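Local coordinates for sporozoite microneme protein essential for cell traversal (Plasmodium berghei, PDB 4U5A) that is needed for host-cell traversal by Plasmodium sporozoites and folds as a four-helix bundle, at residues V60-E63 with K64-I68; D179-I182 with K183-D187; L35-D38 with I39-S42; Q114-E117 with L118-S121. All blocks are in the same frame, centred on the assembly; numbering follows the deposited sequence.

Contact 1 (V60-E63 with K64-I68)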
loop_
_atom_site.group_PDB
_atom_site.type_symbol
_atom_site.label_atom_id
_atom_site.label_comp_id
_atom_site.label_asym_id
_atom_site.label_seq_id
_atom_site.Cartn_x
_atom_site.Cartn_y
_atom_site.Cartn_z
ATOM N N VAL A 60 10.386 4.866 -2.178
ATOM C CA VAL A 60 10.536 3.456 -1.833
ATOM C C VAL A 60 9.200 2.687 -1.843
ATOM O O VAL A 60 9.144 1.588 -2.392
ATOM C CB VAL A 60 11.237 3.290 -0.463
ATOM C CG1 VAL A 60 11.471 1.822 -0.146
ATOM C CG2 VAL A 60 12.555 4.031 -0.464
ATOM N N PRO A 61 8.122 3.252 -1.253
ATOM C CA PRO A 61 6.861 2.505 -1.316
ATOM C C PRO A 61 6.380 2.267 -2.743
ATOM O O PRO A 61 5.775 1.227 -3.000
ATOM C CB PRO A 61 5.880 3.407 -0.557
ATOM C CG PRO A 61 6.729 4.172 0.378
ATOM C CD PRO A 61 7.994 4.435 -0.381
ATOM N N GLU A 62 6.660 3.197 -3.655
ATOM C CA GLU A 62 6.274 3.028 -5.055
ATOM C C GLU A 62 7.044 1.875 -5.673
ATOM O O GLU A 62 6.502 1.109 -6.466
ATOM C CB GLU A 62 6.511 4.315 -5.863
ATOM C CG GLU A 62 5.996 4.223 -7.303
ATOM C CD GLU A 62 6.268 5.458 -8.131
ATOM O OE1 GLU A 62 6.860 6.420 -7.596
ATOM O OE2 GLU A 62 5.879 5.471 -9.322
ATOM N N GLU A 63 8.311 1.751 -5.295
ATOM C CA GLU A 63 9.135 0.670 -5.797
ATOM C C GLU A 63 8.614 -0.687 -5.344
ATOM O O GLU A 63 8.590 -1.637 -6.125
ATOM C CB GLU A 63 10.589 0.856 -5.363
ATOM C CG GLU A 63 11.283 2.057 -6.005
ATOM C CD GLU A 63 12.700 2.263 -5.495
ATOM O OE1 GLU A 63 12.977 1.874 -4.341
ATOM O OE2 GLU A 63 13.535 2.808 -6.249
ATOM N N LYS A 64 8.172 -0.763 -4.094
ATOM C CA LYS A 64 7.653 -2.006 -3.538
ATOM C C LYS A 64 6.368 -2.443 -4.233
ATOM O O LYS A 64 6.127 -3.633 -4.422
ATOM C CB LYS A 64 7.405 -1.853 -2.038
ATOM C CG LYS A 64 8.653 -1.597 -1.211
ATOM C CD LYS A 64 9.536 -2.834 -1.174
ATOM C CE LYS A 64 10.825 -2.582 -0.411
ATOM N NZ LYS A 64 11.652 -3.816 -0.343
ATOM N N LEU A 65 5.549 -1.474 -4.616
ATOM C CA LEU A 65 4.292 -1.776 -5.281
ATOM C C LEU A 65 4.545 -2.128 -6.745
ATOM O O LEU A 65 3.794 -2.893 -7.346
ATOM C CB LEU A 65 3.326 -0.593 -5.155
ATOM C CG LEU A 65 2.862 -0.328 -3.716
ATOM C CD1 LEU A 65 1.826 0.776 -3.648
ATOM C CD2 LEU A 65 2.325 -1.593 -3.079
ATOM N N ASN A 66 5.613 -1.580 -7.314
ATOM C CA ASN A 66 6.001 -1.937 -8.671
ATOM C C ASN A 66 6.523 -3.371 -8.714
ATOM O O ASN A 66 6.384 -4.066 -9.718
ATOM C CB ASN A 66 7.059 -0.966 -9.203
ATOM C CG ASN A 66 6.464 0.360 -9.664
ATOM O OD1 ASN A 66 5.266 0.463 -9.930
ATOM N ND2 ASN A 66 7.309 1.380 -9.762
ATOM N N ILE A 67 7.103 -3.813 -7.601
ATOM C CA ILE A 67 7.581 -5.184 -7.464
ATOM C C ILE A 67 6.408 -6.163 -7.415
ATOM O O ILE A 67 6.387 -7.158 -8.138
ATOM C CB ILE A 67 8.443 -5.345 -6.188
ATOM C CG1 ILE A 67 9.730 -4.523 -6.301
ATOM C CG2 ILE A 67 8.767 -6.808 -5.927
ATOM C CD1 ILE A 67 10.631 -4.629 -5.092
ATOM N N ILE A 68 5.438 -5.865 -6.553
ATOM C CA ILE A 68 4.225 -6.668 -6.424
ATOM C C ILE A 68 3.497 -6.787 -7.759
ATOM O O ILE A 68 3.093 -7.876 -8.171
ATOM C CB ILE A 68 3.270 -6.066 -5.375
ATOM C CG1 ILE A 68 3.955 -5.993 -4.011
ATOM C CG2 ILE A 68 1.981 -6.867 -5.287
ATOM C CD1 ILE A 68 3.101 -5.350 -2.944
#
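Glu62 and Asn66 meet one turn apart near the start of helix 59-84, where Glu62 CG lies 4.0 Å from Asn66 ND2. This is carbon against amide nitrogen, not a polar bond: with CG anti to the backbone N (chi1 -175°), the extended chain carries the carboxylate on from this contact, crossing the Asn66 side chain at a slant with the two planes 58° apart. The polar end of Asn66 is engaged by another helix, its OD1 taking a hydrogen bond from Lys29 of helix 10-39.

Beneath this pair, Glu62 O accepts a hydrogen bond from Asn66 N at 3.0 Å and a weak one from Leu65 N at 3.3 Å. One residue earlier, Pro61 O accepts a hydrogen bond from Leu65 N at 3.2 Å, and Leu65 CG sits 3.4 Å from the same oxygen. Lys64 N is hydrogen-bonded to Val60 O at 3.1 Å; the lysine chain then bends at chi2 (-69°), which brings CE to 4.5 Å from Val60 CG1 and sends NZ into a weak hydrogen bond with Thr186 of helix 167-197.

Leu65 and Ile68 pack against helices 10-39 and 88-126, Ile68 also against helix 167-197. The chemistry thus divides by face: Leu65 and Ile68 supply the apolar inward side, while Asn66 makes a hydrogen bond to one neighbouring helix and Lys64 a weak one to another.

Contact 2 (D179-I182 with K183-D187)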
loop_
_atom_site.group_PDB
_atom_site.type_symbol
_atom_site.label_atom_id
_atom_site.label_comp_id
_atom_site.label_asym_id
_atom_site.label_seq_id
_atom_site.Cartn_x
_atom_site.Cartn_y
_atom_site.Cartn_z
ATOM N N ASP A 179 9.981 3.108 8.737
ATOM C CA ASP A 179 10.666 1.820 8.663
ATOM C C ASP A 179 9.687 0.658 8.820
ATOM O O ASP A 179 9.834 -0.382 8.178
ATOM C CB ASP A 179 11.754 1.727 9.732
ATOM C CG ASP A 179 13.012 2.483 9.355
ATOM O OD1 ASP A 179 13.016 3.156 8.304
ATOM O OD2 ASP A 179 13.994 2.413 10.124
ATOM N N ASP A 180 8.679 0.850 9.664
ATOM C CA ASP A 180 7.658 -0.168 9.874
ATOM C C ASP A 180 6.758 -0.312 8.650
ATOM O O ASP A 180 6.309 -1.412 8.323
ATOM C CB ASP A 180 6.824 0.169 11.114
ATOM C CG ASP A 180 5.393 -0.319 11.007
ATOM O OD1 ASP A 180 4.522 0.486 10.610
ATOM O OD2 ASP A 180 5.138 -1.504 11.314
ATOM N N PHE A 181 6.532 0.800 7.954
ATOM C CA PHE A 181 5.716 0.803 6.744
ATOM C C PHE A 181 6.397 -0.012 5.657
ATOM O O PHE A 181 5.796 -0.915 5.075
ATOM C CB PHE A 181 5.483 2.233 6.254
ATOM C CG PHE A 181 4.491 2.342 5.131
ATOM C CD1 PHE A 181 3.513 1.376 4.948
ATOM C CD2 PHE A 181 4.555 3.401 4.240
ATOM C CE1 PHE A 181 2.602 1.478 3.908
ATOM C CE2 PHE A 181 3.650 3.510 3.197
ATOM C CZ PHE A 181 2.673 2.546 3.031
ATOM N N ILE A 182 7.662 0.307 5.404
ATOM C CA ILE A 182 8.444 -0.382 4.389
ATOM C C ILE A 182 8.647 -1.850 4.753
ATOM O O ILE A 182 8.676 -2.714 3.878
ATOM C CB ILE A 182 9.819 0.294 4.195
ATOM C CG1 ILE A 182 9.640 1.790 3.923
ATOM C CG2 ILE A 182 10.581 -0.345 3.046
ATOM C CD1 ILE A 182 8.781 2.094 2.701
ATOM N N LYS A 183 8.753 -2.132 6.048
ATOM C CA LYS A 183 8.914 -3.503 6.513
ATOM C C LYS A 183 7.651 -4.310 6.191
ATOM O O LYS A 183 7.735 -5.456 5.747
ATOM C CB LYS A 183 9.230 -3.531 8.010
ATOM C CG LYS A 183 9.640 -4.901 8.540
ATOM C CD LYS A 183 8.984 -5.244 9.865
ATOM C CE LYS A 183 9.343 -6.665 10.278
ATOM N NZ LYS A 183 8.770 -7.042 11.599
ATOM N N ASN A 184 6.486 -3.702 6.407
ATOM C CA ASN A 184 5.213 -4.354 6.104
ATOM C C ASN A 184 5.046 -4.613 4.610
ATOM O O ASN A 184 4.484 -5.632 4.210
ATOM C CB ASN A 184 4.035 -3.514 6.615
ATOM C CG ASN A 184 3.797 -3.684 8.103
ATOM O OD1 ASN A 184 3.979 -4.769 8.653
ATOM N ND2 ASN A 184 3.387 -2.607 8.763
ATOM N N LEU A 185 5.538 -3.689 3.789
ATOM C CA LEU A 185 5.492 -3.847 2.339
ATOM C C LEU A 185 6.453 -4.941 1.889
ATOM O O LEU A 185 6.186 -5.662 0.927
ATOM C CB LEU A 185 5.827 -2.524 1.644
ATOM C CG LEU A 185 4.798 -1.397 1.774
ATOM C CD1 LEU A 185 5.321 -0.104 1.169
ATOM C CD2 LEU A 185 3.494 -1.803 1.109
ATOM N N THR A 186 7.564 -5.069 2.603
ATOM C CA THR A 186 8.582 -6.056 2.275
ATOM C C THR A 186 8.118 -7.475 2.592
ATOM O O THR A 186 8.354 -8.405 1.821
ATOM C CB THR A 186 9.889 -5.761 3.036
ATOM O OG1 THR A 186 10.418 -4.508 2.593
ATOM C CG2 THR A 186 10.922 -6.842 2.787
ATOM N N ASP A 187 7.443 -7.629 3.725
ATOM C CA ASP A 187 6.914 -8.924 4.135
ATOM C C ASP A 187 5.700 -9.323 3.299
ATOM O O ASP A 187 5.419 -10.509 3.127
ATOM C CB ASP A 187 6.564 -8.904 5.623
ATOM C CG ASP A 187 7.786 -8.701 6.502
ATOM O OD1 ASP A 187 8.917 -8.805 5.980
ATOM O OD2 ASP A 187 7.616 -8.431 7.709
#
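Thr186 grips Ile182 O twice, which makes this carbonyl the polar focus of the turn. Its backbone N bonds to the oxygen at 2.9 Å and its hydroxyl OG1 donates to it at 2.8 Å, the two donors arriving from opposite faces of the carbonyl plane. The hydroxyl can double the backbone bond because chi1 (-65°) sets OG1 beside its own backbone N. Regular i to i+4 backbone bonds complete the stretch, among them Leu185 N to Phe181 O at 3.1 Å, Asn184 N to Asp180 O and Lys183 N to Asp179 O.

The apolar contacts centre on Leu185. Its CD1 methyl stands over one face of the Phe181 ring in a CH-pi contact, 4.2 Å from the centroid and 14° off the ring normal. The same methyl lies 4.4 Å from Ile182 CD1, so a single branch touches both Phe181 and Ile182.

On the more polar flank, Asp180 OD2 comes to 3.3 Å from Asn184 ND2, with carboxylate and amide planes almost perpendicular (85°).

Around these groups, Phe181 and Leu185 pack on Leu112 of helix 88-126, while Ile182 rests on Val60 and Pro61 of helix 59-84. A largely buried apolar stripe facing two partner helices, flanked by polar residues, is the amphipathic pattern of a helix in a four-helix bundle.

Contact 3 (L35-D38 with I39-S42)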
loop_
_atom_site.group_PDB
_atom_site.type_symbol
_atom_site.label_atom_id
_atom_site.label_comp_id
_atom_site.label_asym_id
_atom_site.label_seq_id
_atom_site.Cartn_x
_atom_site.Cartn_y
_atom_site.Cartn_z
ATOM N N LEU A 35 -0.901 10.448 0.340
ATOM C CA LEU A 35 -0.516 10.518 1.747
ATOM C C LEU A 35 0.699 11.423 1.891
ATOM O O LEU A 35 0.675 12.417 2.632
ATOM C CB LEU A 35 -0.199 9.130 2.311
ATOM C CG LEU A 35 -1.350 8.174 2.626
ATOM C CD1 LEU A 35 -0.817 6.888 3.240
ATOM C CD2 LEU A 35 -2.364 8.828 3.547
ATOM N N PHE A 36 1.755 11.087 1.154
ATOM C CA PHE A 36 2.990 11.862 1.230
ATOM C C PHE A 36 2.816 13.334 0.827
ATOM O O PHE A 36 3.382 14.216 1.462
ATOM C CB PHE A 36 4.069 11.209 0.367
ATOM C CG PHE A 36 4.820 10.117 1.071
ATOM C CD1 PHE A 36 5.897 10.417 1.887
ATOM C CD2 PHE A 36 4.444 8.791 0.922
ATOM C CE1 PHE A 36 6.592 9.417 2.540
ATOM C CE2 PHE A 36 5.133 7.782 1.571
ATOM C CZ PHE A 36 6.209 8.096 2.383
ATOM N N LEU A 37 2.021 13.597 -0.206
ATOM C CA LEU A 37 1.776 14.963 -0.661
ATOM C C LEU A 37 1.026 15.765 0.393
ATOM O O LEU A 37 1.333 16.934 0.633
ATOM C CB LEU A 37 0.994 14.963 -1.978
ATOM C CG LEU A 37 1.715 14.412 -3.213
ATOM C CD1 LEU A 37 0.853 14.555 -4.454
ATOM C CD2 LEU A 37 3.059 15.094 -3.413
ATOM N N ASP A 38 0.028 15.138 1.009
ATOM C CA ASP A 38 -0.749 15.785 2.058
ATOM C C ASP A 38 0.133 16.086 3.264
ATOM O O ASP A 38 -0.064 17.088 3.952
ATOM C CB ASP A 38 -1.938 14.913 2.473
ATOM C CG ASP A 38 -3.000 14.827 1.396
ATOM O OD1 ASP A 38 -3.032 15.717 0.519
ATOM O OD2 ASP A 38 -3.795 13.863 1.421
ATOM N N ILE A 39 1.114 15.225 3.514
ATOM C CA ILE A 39 2.064 15.483 4.594
ATOM C C ILE A 39 3.010 16.628 4.235
ATOM O O ILE A 39 3.383 17.425 5.096
ATOM C CB ILE A 39 2.893 14.228 4.941
ATOM C CG1 ILE A 39 1.978 13.083 5.375
ATOM C CG2 ILE A 39 3.898 14.530 6.046
ATOM C CD1 ILE A 39 2.723 11.844 5.825
ATOM N N GLU A 40 3.375 16.737 2.960
ATOM C CA GLU A 40 4.267 17.806 2.522
ATOM C C GLU A 40 3.564 19.161 2.428
ATOM O O GLU A 40 3.816 19.935 1.505
ATOM C CB GLU A 40 4.852 17.448 1.152
ATOM C CG GLU A 40 5.647 16.150 1.117
ATOM C CD GLU A 40 5.996 15.718 -0.298
ATOM O OE1 GLU A 40 5.825 16.530 -1.234
ATOM O OE2 GLU A 40 6.412 14.553 -0.479
ATOM N N ALA A 41 2.685 19.442 3.385
ATOM C CA ALA A 41 2.048 20.750 3.508
ATOM C C ALA A 41 1.842 21.152 4.973
ATOM O O ALA A 41 0.723 21.058 5.473
ATOM C CB ALA A 41 0.724 20.763 2.762
ATOM N N SER A 42 2.894 21.583 5.669
ATOM C CA SER A 42 4.247 21.656 5.129
ATOM C C SER A 42 5.139 20.581 5.739
ATOM O O SER A 42 5.779 20.798 6.768
ATOM C CB SER A 42 4.846 23.040 5.378
ATOM O OG SER A 42 4.106 24.037 4.697
#
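Glu40 N donates to Phe36 O at 2.9 Å, the last i to i+4 bond of the stretch at the C-terminal end of helix 10-39, one of the long helices of the four-helix bundle. Just before it, Ile39 N bonds to Leu35 O at 3.0 Å. The series then breaks: Ala41 N is 4.0 Å from Leu37 O, because Glu40, with psi at 39°, is the first residue to leave helical conformation.

The side chain of Glu40 folds back along the turn it terminates. Its first torsion (chi1 -59°) puts CG beside the backbone N, and the extended chain beyond carries the carboxylate back alongside the last turn, with CD 3.5 Å from Phe36 O. There OE1 lies 3.8 Å from Leu37 CD2, the two side chains crossing at a slant. OE2 stands 3.6 Å from Phe36 O, an approach of two acceptors and not a bond; its polar partner is Ser55 OG of helix 49-57, in a weak hydrogen bond. The nearby C-terminal end of the helix and the Phe36 carbonyl would be expected to disfavour a negative charge here.

Leu35 and Ile39, one turn apart, face the bundle and pack on Lys120 of helix 88-126. Ile39 also meets Leu54, and Phe36 meets Tyr57, both of helix 49-57, so the helix end is covered by two helices. Past the end of the helix, the Ala41 methyl carbon CB lies 3.9 Å from Asp38 O.

Contact 4 (Q114-E117 with L118-S121)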
loop_
_atom_site.group_PDB
_atom_site.type_symbol
_atom_site.label_atom_id
_atom_site.label_comp_id
_atom_site.label_asym_id
_atom_site.label_seq_id
_atom_site.Cartn_x
_atom_site.Cartn_y
_atom_site.Cartn_z
ATOM N N GLN A 114 -4.915 2.476 5.623
ATOM C CA GLN A 114 -5.626 3.031 6.777
ATOM C C GLN A 114 -4.670 3.369 7.923
ATOM O O GLN A 114 -4.662 4.504 8.460
ATOM C CB GLN A 114 -6.687 2.045 7.269
ATOM C CG GLN A 114 -7.835 1.851 6.300
ATOM C CD GLN A 114 -8.387 3.164 5.778
ATOM O OE1 GLN A 114 -8.739 4.059 6.548
ATOM N NE2 GLN A 114 -8.455 3.287 4.457
ATOM N N ILE A 115 -3.858 2.375 8.278
ATOM C CA ILE A 115 -2.835 2.539 9.308
ATOM C C ILE A 115 -2.003 3.808 9.074
ATOM O O ILE A 115 -1.820 4.624 9.991
ATOM C CB ILE A 115 -1.915 1.300 9.372
ATOM C CG1 ILE A 115 -2.711 0.075 9.842
ATOM C CG2 ILE A 115 -0.718 1.557 10.281
ATOM C CD1 ILE A 115 -1.865 -1.168 10.034
ATOM N N ASN A 116 -1.512 3.983 7.849
ATOM C CA ASN A 116 -0.660 5.134 7.556
ATOM C C ASN A 116 -1.446 6.425 7.314
ATOM O O ASN A 116 -0.856 7.496 7.179
ATOM C CB ASN A 116 0.253 4.829 6.371
ATOM C CG ASN A 116 1.391 3.906 6.752
ATOM O OD1 ASN A 116 2.474 4.359 7.124
ATOM N ND2 ASN A 116 1.146 2.603 6.690
ATOM N N GLU A 117 -2.771 6.326 7.241
ATOM C CA GLU A 117 -3.611 7.518 7.228
ATOM C C GLU A 117 -3.613 8.083 8.634
ATOM O O GLU A 117 -3.410 9.290 8.843
ATOM C CB GLU A 117 -5.042 7.197 6.787
ATOM C CG GLU A 117 -5.233 6.957 5.300
ATOM C CD GLU A 117 -6.701 6.952 4.898
ATOM O OE1 GLU A 117 -7.560 7.240 5.761
ATOM O OE2 GLU A 117 -6.996 6.644 3.723
ATOM N N LEU A 118 -3.811 7.199 9.609
ATOM C CA LEU A 118 -3.717 7.636 10.999
ATOM C C LEU A 118 -2.295 8.116 11.325
ATOM O O LEU A 118 -2.116 9.109 12.043
ATOM C CB LEU A 118 -4.154 6.521 11.952
ATOM C CG LEU A 118 -4.190 6.891 13.438
ATOM C CD1 LEU A 118 -5.142 8.051 13.658
ATOM C CD2 LEU A 118 -4.612 5.705 14.294
ATOM N N ASN A 119 -1.291 7.423 10.786
ATOM C CA ASN A 119 0.106 7.850 10.938
ATOM C C ASN A 119 0.374 9.239 10.337
ATOM O O ASN A 119 1.088 10.057 10.927
ATOM C CB ASN A 119 1.050 6.823 10.300
ATOM C CG ASN A 119 1.307 5.611 11.192
ATOM O OD1 ASN A 119 1.216 5.686 12.419
ATOM N ND2 ASN A 119 1.641 4.484 10.569
ATOM N N LYS A 120 -0.203 9.492 9.163
ATOM C CA LYS A 120 -0.112 10.791 8.495
ATOM C C LYS A 120 -0.713 11.896 9.350
ATOM O O LYS A 120 -0.086 12.942 9.558
ATOM C CB LYS A 120 -0.820 10.746 7.138
ATOM C CG LYS A 120 -1.331 12.102 6.657
ATOM C CD LYS A 120 -2.246 11.963 5.449
ATOM C CE LYS A 120 -3.484 12.837 5.585
ATOM N NZ LYS A 120 -4.332 12.368 6.718
ATOM N N SER A 121 -1.933 11.663 9.834
ATOM C CA SER A 121 -2.600 12.628 10.702
ATOM C C SER A 121 -1.749 12.920 11.934
ATOM O O SER A 121 -1.588 14.077 12.337
ATOM C CB SER A 121 -3.983 12.121 11.119
ATOM O OG SER A 121 -4.864 12.051 10.010
#
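In Ile115 the first torsion (chi1 -66°) sets CG1 beside the backbone N and CG2 anti to it, and with Asn119 at chi1 -80° the two side chains lie side by side, pointing the same way along one flank of helix 88-126. Ile115 CG2 is then 3.8 Å from Asn119 ND2. The same nitrogen is 3.5 Å from Asn116 OD1, with the two amide planes 75° apart; the hydrogen-bonded polar end of Asn116 is ND2, which donates backward to Leu112 O.

In the backbone, Gln114 O accepts hydrogen bonds from both Leu118 N at 3.1 Å and Glu117 N at 2.9 Å, an i to i+3 bond beside the regular one. Lys120 N is bonded to Asn116 O at 2.9 Å. One residue on, Glu117 O accepts a hydrogen bond from Ser121 N at 3.0 Å and a weak one from Ser121 OG at 3.3 Å.

Outward from these bonds, Asn116, Glu117 and Lys120 lie against Leu35 of helix 10-39, while Asn116 and Asn119 touch Phe181 and Ile177 of helix 167-197. Helix 88-126 thus takes its place in the four-helix bundle packed against both helix 10-39 and helix 167-197.

How the contacts relate
Contacts 1 and 2 are partly buried, on helices 59-84 and 167-197, and pack directly on each other: Pro61 CG lies 3.7 Å from Ile182 CD1. Contacts 3 and 4 are nearer the surface, yet helices 10-39 and 88-126 meet between them, with Ile39 CG1 3.7 Å from Lys120 CG. Contact 4 also reaches contact 2 through Asn116 and Phe181, and contact 1 touches contact 3 through Pro61 and Phe36, so all four bundle helices are linked. The chemistry follows position: contact 2 has the aromatic and methyl packing, the Asn66 amide of contact 1 bonds to another helix, the Asn116 amide of contact 4 to its own helix backbone, and contact 3 alone ends a helix.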